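Local atomic coordinates of protein LIN-41 (Caenorhabditis elegans, PDB entry 4UMG), a protein that probably acts as a TRIM-NHL regulator controlling the onset of developmental plasticity, here represented by its filamin domain. Residues A[7-21]-A[118-132]. Numbering follows the deposited sequence.
Sequences AKNSSIVGDSFKKAI and TPISGCPTTMDIRRG
Lys18 O takes a nearly straight bond from Asp128 N (2.8 Å, 175° at the hydrogen), the first rung of a short parallel ladder between strands 19-21 and 125-130. Asp128 O then accepts from Ala20 N, and Ala20 O from Arg130 N at 2.9 Å. Ala20 and Ile129 turn inward from this ladder, where Tyr101 packs against both, while Lys19, Asp128, Ile21 and Arg130 line the outer face. This is the solvent side: Lys19 and Arg130 are exposed, the Arg130 guanidinium sits with one face over Ala20 O and its edge toward Lys19 CB, and a weakly held water bridges Arg130 NH2 and Lys19 O. In this filamin repeat, an immunoglobulin-like beta sandwich, the segment 7-21 switches partners. Its strand 11-12 pairs with strand 26-31, whereas 19-21 runs along the edge of the C-terminal strand. Phe17, in the 3-10 turn between the two strands, has Ile12 CD1 on one ring face and Lys18 CG on the other, each offset toward the rim, and meets Thr125 CG2 at its edge (3.5 Å from CE2). Bent at chi2 and chi3 (-73° and -61°), the Lys18 chain doubles back to bring NZ 2.8 Å from Thr126 O, above the carbonyl plane. Farther along, Ser121 grips Ser10 O twice, with N and OG arriving from opposite faces of its plane, OG at 2.7 Å. Beside this grip, a water accepts from Ile12 N and donates to Ser121 O.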
loop_
_atom_site.group_PDB
_atom_site.type_symbol
_atom_site.label_atom_id
_atom_site.label_comp_id
_atom_site.label_asym_id
_atom_site.label_seq_id
_atom_site.Cartn_x
_atom_site.Cartn_y
_atom_site.Cartn_z
ATOM N N ALA A 7 12.496 -0.463 4.997
ATOM C CA ALA A 7 11.787 -0.895 3.813
ATOM C C ALA A 7 11.793 -2.417 3.573
ATOM O O ALA A 7 10.732 -3.002 3.336
ATOM C CB ALA A 7 12.327 -0.163 2.585
ATOM N N LYS A 8 12.957 -3.055 3.628
ATOM C CA LYS A 8 13.061 -4.492 3.357
ATOM C C LYS A 8 12.308 -5.365 4.327
ATOM O O LYS A 8 11.933 -6.485 3.966
ATOM C CB LYS A 8 14.527 -4.949 3.241
ATOM C CG LYS A 8 15.378 -4.872 4.481
ATOM C CD LYS A 8 16.830 -5.088 4.068
ATOM C CE LYS A 8 17.794 -4.994 5.219
ATOM N NZ LYS A 8 19.162 -5.348 4.737
ATOM N N ASN A 9 12.091 -4.877 5.573
ATOM C CA ASN A 9 11.386 -5.663 6.574
ATOM C C ASN A 9 9.895 -5.365 6.642
ATOM O O ASN A 9 9.167 -6.060 7.363
ATOM C CB ASN A 9 12.002 -5.485 7.989
ATOM C CG ASN A 9 13.414 -6.058 8.113
ATOM O OD1 ASN A 9 13.932 -6.762 7.223
ATOM N ND2 ASN A 9 14.089 -5.749 9.203
ATOM N N SER A 10 9.459 -4.294 5.969
ATOM C CA SER A 10 8.053 -3.861 5.915
ATOM C C SER A 10 7.342 -4.560 4.758
ATOM O O SER A 10 7.954 -4.814 3.717
ATOM C CB SER A 10 7.953 -2.342 5.810
ATOM O OG SER A 10 8.566 -1.804 6.973
ATOM N N SER A 11 6.064 -4.914 4.936
ATOM C CA SER A 11 5.357 -5.646 3.892
ATOM C C SER A 11 3.867 -5.424 3.924
ATOM O O SER A 11 3.317 -5.062 4.962
ATOM C CB SER A 11 5.601 -7.148 4.065
ATOM O OG SER A 11 5.185 -7.561 5.355
ATOM N N ILE A 12 3.199 -5.778 2.828
ATOM C CA ILE A 12 1.732 -5.737 2.763
ATOM C C ILE A 12 1.230 -6.995 3.483
ATOM O O ILE A 12 1.815 -8.075 3.324
ATOM C CB ILE A 12 1.241 -5.676 1.293
ATOM C CG1 ILE A 12 1.758 -4.412 0.559
ATOM C CG2 ILE A 12 -0.293 -5.819 1.209
ATOM C CD1 ILE A 12 1.760 -4.504 -1.000
ATOM N N VAL A 13 0.161 -6.847 4.272
ATOM C CA VAL A 13 -0.467 -7.941 5.025
ATOM C C VAL A 13 -1.412 -8.710 4.082
ATOM O O VAL A 13 -2.428 -8.166 3.644
ATOM C CB VAL A 13 -1.198 -7.409 6.287
ATOM C CG1 VAL A 13 -1.897 -8.538 7.058
ATOM C CG2 VAL A 13 -0.240 -6.657 7.201
ATOM N N GLY A 14 -1.049 -9.949 3.765
ATOM C CA GLY A 14 -1.840 -10.833 2.911
ATOM C C GLY A 14 -1.757 -10.519 1.429
ATOM O O GLY A 14 -1.001 -9.633 1.008
ATOM N N ASP A 15 -2.515 -11.276 0.622
ATOM C CA ASP A 15 -2.554 -11.077 -0.830
ATOM C C ASP A 15 -3.921 -10.580 -1.322
ATOM O O ASP A 15 -4.149 -10.537 -2.532
ATOM C CB ASP A 15 -2.096 -12.342 -1.585
ATOM C CG ASP A 15 -0.631 -12.678 -1.411
ATOM O OD1 ASP A 15 0.204 -12.074 -2.120
ATOM O OD2 ASP A 15 -0.322 -13.580 -0.602
ATOM N N SER A 16 -4.826 -10.174 -0.394
ATOM C CA SER A 16 -6.149 -9.637 -0.753
ATOM C C SER A 16 -6.040 -8.415 -1.686
ATOM O O SER A 16 -6.879 -8.236 -2.573
ATOM C CB SER A 16 -6.954 -9.282 0.498
ATOM O OG SER A 16 -6.542 -8.039 1.048
ATOM N N PHE A 17 -4.981 -7.608 -1.503
ATOM C CA PHE A 17 -4.678 -6.389 -2.278
ATOM C C PHE A 17 -4.589 -6.600 -3.797
ATOM O O PHE A 17 -4.786 -5.649 -4.565
ATOM C CB PHE A 17 -3.377 -5.747 -1.759
ATOM C CG PHE A 17 -2.083 -6.401 -2.190
ATOM C CD1 PHE A 17 -1.591 -7.516 -1.524
ATOM C CD2 PHE A 17 -1.350 -5.895 -3.259
ATOM C CE1 PHE A 17 -0.398 -8.124 -1.928
ATOM C CE2 PHE A 17 -0.166 -6.509 -3.669
ATOM C CZ PHE A 17 0.307 -7.615 -2.999
ATOM N N LYS A 18 -4.237 -7.827 -4.230
ATOM C CA LYS A 18 -4.069 -8.148 -5.658
ATOM C C LYS A 18 -5.350 -8.027 -6.481
ATOM O O LYS A 18 -5.303 -7.903 -7.707
ATOM C CB LYS A 18 -3.480 -9.567 -5.820
ATOM C CG LYS A 18 -2.042 -9.724 -5.307
ATOM C CD LYS A 18 -0.986 -9.057 -6.217
ATOM C CE LYS A 18 -0.924 -9.613 -7.627
ATOM N NZ LYS A 18 -0.217 -8.683 -8.542
ATOM N N LYS A 19 -6.499 -8.095 -5.816
ATOM C CA LYS A 19 -7.789 -8.072 -6.468
ATOM C C LYS A 19 -8.721 -7.121 -5.753
ATOM O O LYS A 19 -8.813 -7.140 -4.523
ATOM C CB LYS A 19 -8.399 -9.492 -6.501
ATOM C CG LYS A 19 -7.651 -10.444 -7.429
ATOM C CD LYS A 19 -8.291 -11.829 -7.487
ATOM C CE LYS A 19 -7.492 -12.785 -8.352
ATOM N NZ LYS A 19 -7.352 -12.311 -9.761
ATOM N N ALA A 20 -9.435 -6.304 -6.523
ATOM C CA ALA A 20 -10.376 -5.357 -5.960
ATOM C C ALA A 20 -11.539 -5.047 -6.895
ATOM O O ALA A 20 -11.573 -5.479 -8.054
ATOM C CB ALA A 20 -9.658 -4.088 -5.502
ATOM N N ILE A 21 -12.559 -4.418 -6.338
ATOM C CA ILE A 21 -13.777 -4.123 -7.078
ATOM C C ILE A 21 -13.874 -2.647 -7.401
ATOM O O ILE A 21 -13.672 -1.788 -6.530
ATOM C CB ILE A 21 -15.023 -4.674 -6.325
ATOM C CG1 ILE A 21 -14.899 -6.212 -6.099
ATOM C CG2 ILE A 21 -16.330 -4.319 -7.051
ATOM C CD1 ILE A 21 -15.942 -6.846 -5.126
ATOM N N THR A 118 12.621 4.020 -0.242
ATOM C CA THR A 118 12.914 2.709 -0.818
ATOM C C THR A 118 11.660 1.851 -0.895
ATOM O O THR A 118 10.993 1.715 0.123
ATOM C CB THR A 118 13.991 1.976 0.041
ATOM O OG1 THR A 118 15.206 2.718 -0.008
ATOM C CG2 THR A 118 14.224 0.527 -0.429
ATOM N N PRO A 119 11.378 1.171 -2.031
ATOM C CA PRO A 119 10.184 0.295 -2.093
ATOM C C PRO A 119 10.206 -0.789 -1.030
ATOM O O PRO A 119 11.279 -1.382 -0.776
ATOM C CB PRO A 119 10.266 -0.334 -3.485
ATOM C CG PRO A 119 11.051 0.688 -4.311
ATOM C CD PRO A 119 12.080 1.225 -3.332
ATOM N N ILE A 120 9.040 -1.049 -0.401
ATOM C CA ILE A 120 8.982 -2.098 0.614
ATOM C C ILE A 120 9.029 -3.456 -0.042
ATOM O O ILE A 120 8.942 -3.539 -1.268
ATOM C CB ILE A 120 7.770 -1.945 1.544
ATOM C CG1 ILE A 120 6.404 -2.104 0.772
ATOM C CG2 ILE A 120 7.885 -0.620 2.315
ATOM C CD1 ILE A 120 5.174 -2.308 1.669
ATOM N N SER A 121 9.100 -4.541 0.772
ATOM C CA SER A 121 9.135 -5.881 0.181
ATOM C C SER A 121 7.879 -6.102 -0.655
ATOM O O SER A 121 6.771 -5.780 -0.224
ATOM C CB SER A 121 9.248 -6.949 1.268
ATOM O OG SER A 121 8.071 -6.965 2.049
ATOM N N GLY A 122 8.067 -6.578 -1.863
ATOM C CA GLY A 122 6.949 -6.869 -2.743
ATOM C C GLY A 122 6.475 -5.727 -3.609
ATOM O O GLY A 122 5.549 -5.935 -4.388
ATOM N N CYS A 123 7.105 -4.527 -3.511
ATOM C CA CYS A 123 6.684 -3.350 -4.311
ATOM C C CYS A 123 7.734 -2.913 -5.347
ATOM O O CYS A 123 8.929 -3.121 -5.108
ATOM C CB CYS A 123 6.284 -2.189 -3.408
ATOM S SG CYS A 123 4.726 -2.449 -2.539
ATOM N N PRO A 124 7.332 -2.338 -6.506
ATOM C CA PRO A 124 5.941 -2.051 -6.934
ATOM C C PRO A 124 5.240 -3.311 -7.395
ATOM O O PRO A 124 5.902 -4.307 -7.751
ATOM C CB PRO A 124 6.119 -1.102 -8.114
ATOM C CG PRO A 124 7.484 -1.491 -8.706
ATOM C CD PRO A 124 8.315 -1.894 -7.515
ATOM N N THR A 125 3.915 -3.266 -7.404
ATOM C CA THR A 125 3.142 -4.426 -7.769
ATOM C C THR A 125 1.825 -4.034 -8.489
ATOM O O THR A 125 1.469 -2.858 -8.542
ATOM C CB THR A 125 2.898 -5.256 -6.494
ATOM O OG1 THR A 125 2.235 -6.458 -6.864
ATOM C CG2 THR A 125 2.102 -4.475 -5.424
ATOM N N THR A 126 1.133 -5.042 -9.030
ATOM C CA THR A 126 -0.108 -4.902 -9.771
ATOM C C THR A 126 -1.273 -5.228 -8.876
ATOM O O THR A 126 -1.152 -6.091 -8.002
ATOM C CB THR A 126 -0.045 -5.831 -11.018
ATOM O OG1 THR A 126 0.928 -5.309 -11.947
ATOM C CG2 THR A 126 -1.390 -6.031 -11.733
ATOM N N MET A 127 -2.411 -4.539 -9.122
ATOM C CA MET A 127 -3.705 -4.834 -8.506
ATOM C C MET A 127 -4.708 -4.864 -9.634
ATOM O O MET A 127 -4.742 -3.945 -10.444
ATOM C CB MET A 127 -4.119 -3.824 -7.433
ATOM C CG MET A 127 -3.032 -3.566 -6.394
ATOM S SD MET A 127 -3.486 -2.320 -5.170
ATOM C CE MET A 127 -3.681 -0.849 -6.187
ATOM N N ASP A 128 -5.485 -5.959 -9.719
ATOM C CA ASP A 128 -6.471 -6.132 -10.777
ATOM C C ASP A 128 -7.826 -5.740 -10.253
ATOM O O ASP A 128 -8.350 -6.394 -9.353
ATOM C CB ASP A 128 -6.464 -7.575 -11.287
ATOM C CG ASP A 128 -5.186 -7.882 -12.034
ATOM O OD1 ASP A 128 -4.855 -7.127 -12.967
ATOM O OD2 ASP A 128 -4.467 -8.817 -11.625
ATOM N N ILE A 129 -8.383 -4.658 -10.805
ATOM C CA ILE A 129 -9.719 -4.164 -10.411
ATOM C C ILE A 129 -10.738 -4.642 -11.439
ATOM O O ILE A 129 -10.611 -4.368 -12.639
ATOM C CB ILE A 129 -9.710 -2.620 -10.273
ATOM C CG1 ILE A 129 -8.740 -2.168 -9.141
ATOM C CG2 ILE A 129 -11.124 -1.990 -10.158
ATOM C CD1 ILE A 129 -9.120 -2.306 -7.823
ATOM N N ARG A 130 -11.775 -5.318 -10.946
ATOM C CA ARG A 130 -12.830 -5.874 -11.784
ATOM C C ARG A 130 -14.169 -5.161 -11.509
ATOM O O ARG A 130 -14.350 -4.593 -10.432
ATOM C CB ARG A 130 -12.933 -7.403 -11.536
ATOM C CG ARG A 130 -13.791 -7.805 -10.328
ATOM C CD ARG A 130 -13.752 -9.285 -10.001
ATOM N NE ARG A 130 -12.691 -9.590 -9.041
ATOM C CZ ARG A 130 -12.867 -9.697 -7.728
ATOM N NH1 ARG A 130 -14.074 -9.548 -7.199
ATOM N NH2 ARG A 130 -11.839 -9.966 -6.935
ATOM N N ARG A 131 -15.114 -5.223 -12.463
ATOM C CA ARG A 131 -16.434 -4.605 -12.270
ATOM C C ARG A 131 -17.286 -5.394 -11.253
ATOM O O ARG A 131 -18.171 -4.811 -10.624
ATOM C CB ARG A 131 -17.141 -4.375 -13.629
ATOM C CG ARG A 131 -18.432 -5.154 -13.881
ATOM C CD ARG A 131 -18.942 -4.986 -15.301
ATOM N NE ARG A 131 -18.208 -5.827 -16.249
ATOM C CZ ARG A 131 -17.276 -5.385 -17.088
ATOM N NH1 ARG A 131 -16.958 -4.097 -17.120
ATOM N NH2 ARG A 131 -16.661 -6.227 -17.906
ATOM N N GLY A 132 -16.970 -6.690 -11.103
ATOM C CA GLY A 132 -17.610 -7.683 -10.238
ATOM C C GLY A 132 -18.530 -7.185 -9.142
ATOM O O GLY A 132 -18.119 -7.068 -7.988
HETATM O O HOH W 1 4.570 -6.941 0.591
HETATM O O HOH W 2 2.774 -7.496 -9.333
HETATM O O HOH W 3 -11.950 -8.400 -4.355
#